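Local atomic coordinates of periplasmic binding protein (Veillonella parvula, PDB entry 4N01), a protein that probably binds a solute, perhaps an iron-chelate or related metal complex, in the periplasm and delivers it to a membrane transporter. Residues E75-L80 / E177-K182; N151-E156 / M172-E177. All coordinates share one frame; numbering follows the deposited sequence.

Contact 1. Residues E75-L80 / E177-K182; sequences EMMLQL and EIFGVK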
loop_
_atom_site.group_PDB
_atom_site.type_symbol
_atom_site.label_atom_id
_atom_site.label_comp_id
_atom_site.label_asym_id
_atom_site.label_seq_id
_atom_site.Cartn_x
_atom_site.Cartn_y
_atom_site.Cartn_z
ATOM N N GLU A 75 -2.252 3.753 9.014
ATOM C CA GLU A 75 -0.919 3.351 9.451
ATOM C C GLU A 75 0.103 4.468 9.266
ATOM O O GLU A 75 0.940 4.683 10.143
ATOM C CB GLU A 75 -0.494 2.010 8.808
ATOM C CG GLU A 75 -1.435 0.880 9.263
ATOM C CD GLU A 75 -1.056 -0.520 8.787
ATOM O OE1 GLU A 75 -0.189 -0.665 7.888
ATOM O OE2 GLU A 75 -1.641 -1.496 9.327
HETATM N N MSE A 76 0.003 5.200 8.157
HETATM C CA MSE A 76 0.894 6.331 7.915
HETATM C C MSE A 76 0.769 7.344 9.033
HETATM O O MSE A 76 1.770 7.821 9.565
HETATM C CB MSE A 76 0.588 6.987 6.567
HETATM C CG MSE A 76 0.980 6.094 5.404
HETATM SE SE MSE A 76 0.373 6.834 3.714
HETATM C CE MSE A 76 1.470 8.427 3.689
HETATM N N MSE A 77 -0.464 7.654 9.410
HETATM C CA MSE A 77 -0.685 8.639 10.461
HETATM C C MSE A 77 -0.207 8.142 11.824
HETATM O O MSE A 77 0.404 8.896 12.585
HETATM C CB MSE A 77 -2.156 9.063 10.507
HETATM C CG MSE A 77 -2.574 9.878 9.285
HETATM SE SE MSE A 77 -4.290 10.738 9.586
HETATM C CE MSE A 77 -3.780 11.946 11.025
ATOM N N LEU A 78 -0.461 6.876 12.133
ATOM C CA LEU A 78 -0.019 6.324 13.420
ATOM C C LEU A 78 1.511 6.270 13.510
ATOM O O LEU A 78 2.097 6.480 14.581
ATOM C CB LEU A 78 -0.626 4.935 13.655
ATOM C CG LEU A 78 -2.153 4.900 13.836
ATOM C CD1 LEU A 78 -2.663 3.470 13.836
ATOM C CD2 LEU A 78 -2.583 5.615 15.125
ATOM N N GLN A 79 2.157 6.006 12.379
ATOM C CA GLN A 79 3.612 5.909 12.350
ATOM C C GLN A 79 4.226 7.255 12.733
ATOM O O GLN A 79 5.269 7.305 13.388
ATOM C CB GLN A 79 4.084 5.464 10.961
ATOM C CG GLN A 79 5.591 5.265 10.823
ATOM C CD GLN A 79 6.095 4.069 11.604
ATOM O OE1 GLN A 79 5.689 2.933 11.354
ATOM N NE2 GLN A 79 6.983 4.319 12.563
ATOM N N LEU A 80 3.559 8.341 12.341
ATOM C CA LEU A 80 4.040 9.694 12.644
ATOM C C LEU A 80 3.620 10.145 14.047
ATOM O O LEU A 80 3.859 11.290 14.438
ATOM C CB LEU A 80 3.543 10.705 11.598
ATOM C CG LEU A 80 4.088 10.499 10.180
ATOM C CD1 LEU A 80 3.633 11.615 9.250
ATOM C CD2 LEU A 80 5.594 10.435 10.217
ATOM N N GLU A 177 4.565 17.435 7.367
ATOM C CA GLU A 177 4.473 18.893 7.306
ATOM C C GLU A 177 3.061 19.377 7.653
ATOM O O GLU A 177 2.897 20.343 8.399
ATOM C CB GLU A 177 4.898 19.396 5.923
ATOM C CG GLU A 177 6.386 19.189 5.641
ATOM C CD GLU A 177 6.778 19.481 4.199
ATOM O OE1 GLU A 177 5.920 19.343 3.292
ATOM O OE2 GLU A 177 7.957 19.834 3.965
ATOM N N ILE A 178 2.045 18.710 7.113
ATOM C CA ILE A 178 0.654 19.091 7.391
ATOM C C ILE A 178 0.369 19.063 8.893
ATOM O O ILE A 178 -0.349 19.924 9.430
ATOM C CB ILE A 178 -0.353 18.155 6.652
ATOM C CG1 ILE A 178 -0.261 18.350 5.132
ATOM C CG2 ILE A 178 -1.785 18.433 7.108
ATOM C CD1 ILE A 178 -1.022 17.277 4.325
ATOM N N PHE A 179 0.964 18.096 9.586
ATOM C CA PHE A 179 0.667 17.915 11.002
ATOM C C PHE A 179 1.712 18.504 11.937
ATOM O O PHE A 179 1.692 18.240 13.137
ATOM C CB PHE A 179 0.402 16.430 11.300
ATOM C CG PHE A 179 -0.985 15.997 10.915
ATOM C CD1 PHE A 179 -2.018 16.045 11.850
ATOM C CD2 PHE A 179 -1.274 15.607 9.612
ATOM C CE1 PHE A 179 -3.309 15.678 11.495
ATOM C CE2 PHE A 179 -2.559 15.244 9.245
ATOM C CZ PHE A 179 -3.580 15.280 10.194
ATOM N N GLY A 180 2.606 19.324 11.393
ATOM C CA GLY A 180 3.612 19.989 12.207
ATOM C C GLY A 180 4.623 19.046 12.840
ATOM O O GLY A 180 5.210 19.372 13.876
ATOM N N VAL A 181 4.835 17.883 12.225
ATOM C CA VAL A 181 5.828 16.930 12.716
ATOM C C VAL A 181 6.803 16.495 11.619
ATOM O O VAL A 181 7.152 15.314 11.504
ATOM C CB VAL A 181 5.165 15.690 13.374
ATOM C CG1 VAL A 181 4.386 16.104 14.618
ATOM C CG2 VAL A 181 4.243 14.974 12.384
ATOM N N LYS A 182 7.241 17.450 10.804
ATOM C CA LYS A 182 8.191 17.140 9.726
ATOM C C LYS A 182 9.458 16.385 10.185
ATOM O O LYS A 182 9.872 15.431 9.513
ATOM C CB LYS A 182 8.554 18.396 8.917
ATOM C CG LYS A 182 9.357 18.105 7.648
ATOM C CD LYS A 182 9.763 19.383 6.910
ATOM C CE LYS A 182 10.702 19.065 5.751
ATOM N NZ LYS A 182 11.474 20.274 5.324
#

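Contact 2. Residues N151-E156 / M172-E177; sequences NIWIPE and MIKLGE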
loop_
_atom_site.group_PDB
_atom_site.type_symbol
_atom_site.label_atom_id
_atom_site.label_comp_id
_atom_site.label_asym_id
_atom_site.label_seq_id
_atom_site.Cartn_x
_atom_site.Cartn_y
_atom_site.Cartn_z
ATOM N N ASN A 151 -10.642 19.538 4.886
ATOM C CA ASN A 151 -9.489 19.441 3.988
ATOM C C ASN A 151 -9.210 17.985 3.636
ATOM O O ASN A 151 -9.116 17.139 4.529
ATOM C CB ASN A 151 -8.251 20.053 4.656
ATOM C CG ASN A 151 -8.354 21.567 4.802
ATOM O OD1 ASN A 151 -8.794 22.256 3.879
ATOM N ND2 ASN A 151 -7.960 22.088 5.962
ATOM N N ILE A 152 -9.068 17.685 2.345
ATOM C CA ILE A 152 -8.824 16.315 1.915
ATOM C C ILE A 152 -7.422 16.209 1.341
ATOM O O ILE A 152 -7.017 17.036 0.519
ATOM C CB ILE A 152 -9.817 15.884 0.822
ATOM C CG1 ILE A 152 -11.253 16.054 1.318
ATOM C CG2 ILE A 152 -9.564 14.438 0.414
ATOM C CD1 ILE A 152 -12.310 15.762 0.259
ATOM N N TRP A 153 -6.681 15.195 1.771
ATOM C CA TRP A 153 -5.330 14.964 1.268
ATOM C C TRP A 153 -5.176 13.507 0.911
ATOM O O TRP A 153 -5.562 12.633 1.688
ATOM C CB TRP A 153 -4.295 15.306 2.341
ATOM C CG TRP A 153 -2.898 15.022 1.894
ATOM C CD1 TRP A 153 -2.149 15.768 1.034
ATOM C CD2 TRP A 153 -2.085 13.902 2.271
ATOM N NE1 TRP A 153 -0.918 15.187 0.857
ATOM C CE2 TRP A 153 -0.853 14.041 1.608
ATOM C CE3 TRP A 153 -2.281 12.797 3.107
ATOM C CZ2 TRP A 153 0.185 13.117 1.752
ATOM C CZ3 TRP A 153 -1.249 11.883 3.256
ATOM C CH2 TRP A 153 -0.031 12.052 2.580
ATOM N N ILE A 154 -4.595 13.236 -0.251
ATOM C CA ILE A 154 -4.374 11.856 -0.687
ATOM C C ILE A 154 -2.907 11.670 -1.052
ATOM O O ILE A 154 -2.358 12.476 -1.812
ATOM C CB ILE A 154 -5.228 11.533 -1.930
ATOM C CG1 ILE A 154 -6.716 11.667 -1.584
ATOM C CG2 ILE A 154 -4.920 10.125 -2.454
ATOM C CD1 ILE A 154 -7.621 11.605 -2.791
ATOM N N PRO A 155 -2.261 10.632 -0.493
ATOM C CA PRO A 155 -0.865 10.359 -0.863
ATOM C C PRO A 155 -0.706 10.267 -2.382
ATOM O O PRO A 155 -1.500 9.598 -3.064
ATOM C CB PRO A 155 -0.585 9.005 -0.210
ATOM C CG PRO A 155 -1.485 8.998 1.024
ATOM C CD PRO A 155 -2.751 9.723 0.562
ATOM N N GLU A 156 0.300 10.953 -2.912
ATOM C CA GLU A 156 0.594 10.851 -4.337
ATOM C C GLU A 156 0.880 9.419 -4.751
ATOM O O GLU A 156 0.665 9.053 -5.908
ATOM C CB GLU A 156 1.776 11.745 -4.711
ATOM C CG GLU A 156 1.476 13.240 -4.595
ATOM C CD GLU A 156 0.477 13.724 -5.635
ATOM O OE1 GLU A 156 0.532 13.239 -6.789
ATOM O OE2 GLU A 156 -0.364 14.588 -5.295
HETATM N N MSE A 172 5.039 10.785 3.084
HETATM C CA MSE A 172 5.211 10.777 4.534
HETATM C C MSE A 172 5.723 12.128 5.018
HETATM O O MSE A 172 5.284 12.632 6.049
HETATM C CB MSE A 172 6.148 9.653 4.974
HETATM C CG MSE A 172 5.473 8.274 4.970
HETATM SE SE MSE A 172 4.151 8.128 6.419
HETATM C CE MSE A 172 5.335 7.553 7.840
ATOM N N ILE A 173 6.650 12.715 4.263
ATOM C CA ILE A 173 7.178 14.031 4.612
ATOM C C ILE A 173 6.081 15.093 4.561
ATOM O O ILE A 173 5.952 15.918 5.476
ATOM C CB ILE A 173 8.331 14.446 3.683
ATOM C CG1 ILE A 173 9.476 13.432 3.782
ATOM C CG2 ILE A 173 8.836 15.835 4.042
ATOM C CD1 ILE A 173 10.182 13.443 5.125
ATOM N N LYS A 174 5.287 15.059 3.493
ATOM C CA LYS A 174 4.177 16.000 3.319
ATOM C C LYS A 174 3.146 15.859 4.436
ATOM O O LYS A 174 2.659 16.856 4.987
ATOM C CB LYS A 174 3.494 15.759 1.967
ATOM C CG LYS A 174 2.472 16.824 1.586
ATOM C CD LYS A 174 3.137 18.179 1.320
ATOM C CE LYS A 174 2.134 19.145 0.715
ATOM N NZ LYS A 174 2.757 20.454 0.399
ATOM N N LEU A 175 2.799 14.619 4.757
ATOM C CA LEU A 175 1.861 14.362 5.856
ATOM C C LEU A 175 2.428 14.934 7.144
ATOM O O LEU A 175 1.716 15.600 7.914
ATOM C CB LEU A 175 1.600 12.856 6.002
ATOM C CG LEU A 175 0.634 12.390 7.098
ATOM C CD1 LEU A 175 -0.738 13.029 6.957
ATOM C CD2 LEU A 175 0.509 10.873 7.050
ATOM N N GLY A 176 3.720 14.693 7.361
ATOM C CA GLY A 176 4.432 15.272 8.487
ATOM C C GLY A 176 4.334 16.788 8.511
ATOM O O GLY A 176 4.052 17.371 9.557
ATOM N N GLU A 177 4.565 17.435 7.367
ATOM C CA GLU A 177 4.473 18.893 7.306
ATOM C C GLU A 177 3.061 19.377 7.653
ATOM O O GLU A 177 2.897 20.343 8.399
ATOM C CB GLU A 177 4.898 19.396 5.923
ATOM C CG GLU A 177 6.386 19.189 5.641
ATOM C CD GLU A 177 6.778 19.481 4.199
ATOM O OE1 GLU A 177 5.920 19.343 3.292
ATOM O OE2 GLU A 177 7.957 19.834 3.965
#

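Contact 1. Residues E75-L80 / E177-K182
Met77, a selenomethionine here, brings its terminal methyl in obliquely above the plane of the Phe179 ring near CZ, with CE 3.4 Å from that atom and at similar distances from CE1 and CE2. A bend at chi3 (65°) turns the methyl toward the ring, and the two side chains cross at about a right angle. The selenium stands farther back, 5.4 Å from SE to the centroid of the Phe179 ring and 42° off its normal, an oblique Met-aromatic contact. A long, flexible side chain can span from the helix to the ring, and Phe127 packs edge-to-face on the same ring.

Aliphatic packing makes the second patch. The Val181 methyl CG2 rests against both the carbonyl oxygen and the CB of Leu80, 4.2 Å from O and 4.4 Å from CB. A small branched side chain can turn one methyl to Leu80 at the start of helix 182-203.

Backbone bonding fixes the turn bearing Phe179 and Val181. Gly180 adopts a positive phi of 66°, easiest for glycine, and its N bonds Glu177 O. With Val181 N returning to Gly176 O, this is a Schellman motif ending helix 165-178, with Val181 as N-cap of helix 182-203.

Contact 2. Residues N151-E156 / M172-E177
Trp153 reaches helix 165-178 with its indole, which Leu175 and Lys174 meet obliquely, Leu175 at the six-membered ring and Lys174 at the pyrrole nitrogen. It contributes more buried surface than either partner. With CG anti to the backbone N (chi1 177°), the indole extends from the edge strand 151-153 toward the helix, and its breadth lets one side chain bridge the strand-to-helix distance.

Leu175 supplies two points of contact. It crosses the benzo end of the indole nearly at right angles, its CB 3.9 Å from Trp153 CH2 and its CD1 the same distance from Trp153 CZ3. A branched aliphatic residue fits here because it can offer both its base and one methyl to a broad ring; Leu80 packs against it as well.

Lys174 takes part through its aliphatic portion: CG comes 3.8 Å from Trp153 NE1. A bend at chi2 (67°) redirects the chain beyond CG, and NZ hydrogen-bonds to Thr45 O. The methylenes thus serve the packing while the charged end finds a polar partner elsewhere.

Trp46 meets the Trp153 ring edge-to-face. With an alanine at the Trp153 position, Leu175 and the Lys174 methylenes would probably lose their aromatic partner and a gap would open between strand and helix.

The chemistry is that of dispersion and hydrophobic burial, in which a lysine can pack through its methylenes at a partly exposed position while its ammonium group bonds to a backbone carbonyl.

After strands 44-50, 53-59 and 66-68 the chain enters helix 71-79, whose end is the first half of contact 1. It then passes through strands 86-90, 109-111 and 127-129 before reaching strand 151-153 at the edge of the parallel sheet. A loop and the first turns of helix 165-178 separate the two segments of contact 2, which closes over 15 residues. Contact 1 closes a wider loop of 96 residues, within which contact 2 lies, meeting its end at the shared Glu177. Both rely on helix 165-178: contact 2 fastens the helix to the sheet edge, contact 1 ties its C-terminal turn to helix 71-79. Leu80 CD1 of contact 1 packs 3.6 Å from Gly176 N of contact 2.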